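Local coordinates for protein mini spindles (Drosophila melanogaster, PDB 5VJC) that probably binds tubulin through its TOG domains and thereby promotes microtubule dynamics and mitotic spindle formation, at residues A[186-191]-A[216-221]. Sequence-based numbering, arbitrary orientation.
Sequences RQRTEC and ARQISD
The guanidinium of Arg188 meets both of its partners from 216-221 at its edge: Asp221 OD2 and the amide oxygen of Gln218 lie near its plane, OD2 tilted 24° out of it as seen from NH2. The guanidinium and carboxylate planes are only 30° apart, yet the pairing is lopsided. Asp221 OD2 lies 3.2 Å from Arg188 NH2, on the syn lone-pair side of that oxygen, and takes a weak second bond from Arg188 NE at 3.3 Å. One carboxylate oxygen thus accepts two N-H groups, both bonds well bent, in a salt bridge on the protein surface. Asp221 OD1 approaches Arg188 NH2 to 3.6 Å in the guanidinium plane, but its hydrogen bond goes to the backbone N of Asp223, which limits the turning of the carboxylate.

In this TOG domain, built of HEAT repeats, the pair ties the start of helix 185-202, where Arg188 stands, to the turn between helix 209-217 and helix 224-241, which holds Asp221. The backbones stay well apart, their nearest CA atoms, of Arg188 and Gln218, being 8.5 Å from each other, and the side chains of Arg188 and Asp221 reach out from both sides to meet. A bend at chi3 (-62°) turns the arginine head aside, and NH1 bonds back to the carbonyl O of Ser182, fixing the far side of the guanidinium. Replacing Arg188 by a leucine would probably leave the Asp221 carboxylate without its positive mate and the Ser182 carbonyl without this donor.

Gln218 contributes chiefly by contact. Its OE1 rests 3.6 Å from Arg188 CD, where the two side chains cross at about a right angle, and the side chain also touches Ala230 of helix 224-241. Behind the carboxylate, Ser220 OG closes the turn with a 3.0 Å hydrogen bond to Arg217 O.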
ATOM      1  N   ARG A 186      -2.691  -4.180  15.664  1.00 32.10           N
ATOM      2  CA  ARG A 186      -3.412  -3.130  14.951  1.00 33.55           C
ATOM      3  C   ARG A 186      -3.290  -3.330  13.439  1.00 31.62           C
ATOM      4  O   ARG A 186      -4.251  -3.088  12.707  1.00 29.03           O
ATOM      5  CB  ARG A 186      -2.911  -1.734  15.327  1.00 33.41           C
ATOM      6  CG  ARG A 186      -3.863  -0.635  14.846  1.00 36.45           C
ATOM      7  CD  ARG A 186      -3.451   0.783  15.287  1.00 40.52           C
ATOM      8  NE  ARG A 186      -3.039   0.871  16.689  1.00 49.49           N
ATOM      9  CZ  ARG A 186      -1.766   0.959  17.083  1.00 49.17           C
ATOM     10  NH1 ARG A 186      -0.791   0.970  16.177  1.00 41.87           N
ATOM     11  NH2 ARG A 186      -1.464   1.033  18.374  1.00 53.78           N
ATOM     12  N   GLN A 187      -2.105  -3.753  12.975  1.00 29.05           N
ATOM     13  CA  GLN A 187      -1.920  -4.093  11.564  1.00 27.58           C
ATOM     14  C   GLN A 187      -2.888  -5.192  11.151  1.00 27.64           C
ATOM     15  O   GLN A 187      -3.564  -5.070  10.129  1.00 24.45           O
ATOM     16  CB  GLN A 187      -0.480  -4.540  11.279  1.00 28.24           C
ATOM     17  CG  GLN A 187      -0.178  -4.773   9.812  1.00 32.76           C
ATOM     18  CD  GLN A 187      -0.198  -3.491   8.993  1.00 28.41           C
ATOM     19  OE1 GLN A 187      -0.334  -2.396   9.537  1.00 28.07           O
ATOM     20  NE2 GLN A 187      -0.061  -3.625   7.677  1.00 29.49           N
ATOM     21  N   ARG A 188      -2.968  -6.260  11.949  1.00 23.79           N
ATOM     22  CA  ARG A 188      -3.895  -7.355  11.619  1.00 25.25           C
ATOM     23  C   ARG A 188      -5.341  -6.848  11.591  1.00 25.81           C
ATOM     24  O   ARG A 188      -6.095  -7.144  10.664  1.00 23.71           O
ATOM     25  CB  ARG A 188      -3.748  -8.523  12.602  1.00 29.67           C
ATOM     26  CG  ARG A 188      -2.361  -9.180  12.566  1.00 29.33           C
ATOM     27  CD  ARG A 188      -2.351 -10.562  13.224  1.00 32.38           C
ATOM     28  NE  ARG A 188      -2.704 -10.534  14.640  1.00 33.82           N
ATOM     29  CZ  ARG A 188      -1.880 -10.142  15.608  1.00 38.34           C
ATOM     30  NH1 ARG A 188      -0.648  -9.733  15.311  1.00 36.62           N
ATOM     31  NH2 ARG A 188      -2.279 -10.153  16.879  1.00 35.80           N
ATOM     32  N   THR A 189      -5.709  -6.038  12.579  1.00 29.87           N
ATOM     33  CA  THR A 189      -7.062  -5.492  12.643  1.00 28.23           C
ATOM     34  C   THR A 189      -7.417  -4.634  11.422  1.00 29.19           C
ATOM     35  O   THR A 189      -8.486  -4.804  10.828  1.00 27.81           O
ATOM     36  CB  THR A 189      -7.262  -4.651  13.905  1.00 27.91           C
ATOM     37  OG1 THR A 189      -6.923  -5.444  15.050  1.00 35.58           O
ATOM     38  CG2 THR A 189      -8.708  -4.174  14.015  1.00 32.81           C
ATOM     39  N   GLU A 190      -6.532  -3.714  11.052  1.00 24.40           N
ATOM     40  CA  GLU A 190      -6.834  -2.790   9.959  1.00 27.96           C
ATOM     41  C   GLU A 190      -6.834  -3.504   8.611  1.00 24.44           C
ATOM     42  O   GLU A 190      -7.646  -3.191   7.733  1.00 25.46           O
ATOM     43  CB  GLU A 190      -5.839  -1.616   9.951  1.00 24.44           C
ATOM     44  CG  GLU A 190      -5.984  -0.667  11.155  1.00 28.92           C
ATOM     45  CD  GLU A 190      -7.321   0.093  11.160  1.00 30.84           C
ATOM     46  OE1 GLU A 190      -8.031   0.056  10.134  1.00 29.62           O
ATOM     47  OE2 GLU A 190      -7.650   0.725  12.187  1.00 34.42           O
ATOM     48  N   CYS A 191      -5.956  -4.493   8.451  1.00 23.68           N
ATOM     49  CA  CYS A 191      -5.966  -5.277   7.224  1.00 23.29           C
ATOM     50  C   CYS A 191      -7.254  -6.085   7.131  1.00 25.92           C
ATOM     51  O   CYS A 191      -7.860  -6.157   6.064  1.00 20.64           O
ATOM     52  CB  CYS A 191      -4.732  -6.187   7.128  1.00 24.10           C
ATOM     53  SG  CYS A 191      -3.215  -5.275   6.683  1.00 26.55           S
ATOM     54  N   ALA A 216     -10.592 -16.589   8.712  1.00 37.05           N
ATOM     55  CA  ALA A 216     -11.309 -17.209   9.830  1.00 43.14           C
ATOM     56  C   ALA A 216     -10.372 -17.580  10.993  1.00 38.74           C
ATOM     57  O   ALA A 216     -10.758 -17.487  12.162  1.00 42.29           O
ATOM     58  CB  ALA A 216     -12.083 -18.444   9.342  1.00 42.05           C
ATOM     59  N   ARG A 217      -9.142 -17.969  10.668  1.00 45.24           N
ATOM     60  CA  ARG A 217      -8.127 -18.258  11.677  1.00 50.79           C
ATOM     61  C   ARG A 217      -7.948 -17.111  12.673  1.00 50.41           C
ATOM     62  O   ARG A 217      -7.620 -17.338  13.840  1.00 49.28           O
ATOM     63  CB  ARG A 217      -6.784 -18.565  11.012  1.00 51.75           C
ATOM     64  CG  ARG A 217      -6.698 -19.933  10.367  1.00 57.61           C
ATOM     65  CD  ARG A 217      -5.335 -20.136   9.718  1.00 63.69           C
ATOM     66  NE  ARG A 217      -5.192 -21.457   9.100  1.00 76.11           N
ATOM     67  CZ  ARG A 217      -4.823 -22.557   9.755  1.00 77.75           C
ATOM     68  NH1 ARG A 217      -4.557 -22.504  11.058  1.00 80.34           N
ATOM     69  NH2 ARG A 217      -4.717 -23.712   9.110  1.00 75.18           N
ATOM     70  N   GLN A 218      -8.176 -15.883  12.212  1.00 39.19           N
ATOM     71  CA  GLN A 218      -7.971 -14.694  13.035  1.00 38.18           C
ATOM     72  C   GLN A 218      -9.059 -14.502  14.094  1.00 39.88           C
ATOM     73  O   GLN A 218      -8.955 -13.627  14.958  1.00 36.82           O
ATOM     74  CB  GLN A 218      -7.896 -13.448  12.145  1.00 34.89           C
ATOM     75  CG  GLN A 218      -6.805 -13.516  11.101  1.00 33.00           C
ATOM     76  CD  GLN A 218      -5.429 -13.492  11.724  1.00 37.45           C
ATOM     77  OE1 GLN A 218      -5.195 -12.783  12.699  1.00 42.19           O
ATOM     78  NE2 GLN A 218      -4.520 -14.284  11.189  1.00 37.87           N
ATOM     79  N   ILE A 219     -10.112 -15.305  14.024  1.00 40.12           N
ATOM     80  CA  ILE A 219     -11.213 -15.145  14.961  1.00 45.00           C
ATOM     81  C   ILE A 219     -10.779 -15.537  16.378  1.00 45.58           C
ATOM     82  O   ILE A 219     -11.226 -14.947  17.361  1.00 52.34           O
ATOM     83  CB  ILE A 219     -12.442 -15.959  14.515  1.00 48.81           C
ATOM     84  CG1 ILE A 219     -13.057 -15.310  13.269  1.00 39.63           C
ATOM     85  CG2 ILE A 219     -13.482 -16.020  15.621  1.00 50.10           C
ATOM     86  CD1 ILE A 219     -14.225 -16.086  12.667  1.00 45.42           C
ATOM     87  N   SER A 220      -9.861 -16.491  16.467  1.00 47.22           N
ATOM     88  CA  SER A 220      -9.371 -16.970  17.750  1.00 50.21           C
ATOM     89  C   SER A 220      -8.272 -16.089  18.352  1.00 51.21           C
ATOM     90  O   SER A 220      -7.702 -16.429  19.389  1.00 51.57           O
ATOM     91  CB  SER A 220      -8.856 -18.398  17.607  1.00 48.54           C
ATOM     92  OG  SER A 220      -7.835 -18.464  16.623  1.00 58.29           O
ATOM     93  N   ASP A 221      -7.973 -14.965  17.704  1.00 51.30           N
ATOM     94  CA  ASP A 221      -6.928 -14.063  18.188  1.00 48.90           C
ATOM     95  C   ASP A 221      -7.240 -13.600  19.610  1.00 50.06           C
ATOM     96  O   ASP A 221      -8.402 -13.412  19.964  1.00 50.76           O
ATOM     97  CB  ASP A 221      -6.782 -12.853  17.262  1.00 41.44           C
ATOM     98  CG  ASP A 221      -5.465 -12.124  17.457  1.00 42.27           C
ATOM     99  OD1 ASP A 221      -5.346 -11.337  18.422  1.00 44.29           O
ATOM    100  OD2 ASP A 221      -4.549 -12.337  16.646  1.00 37.65           O
TER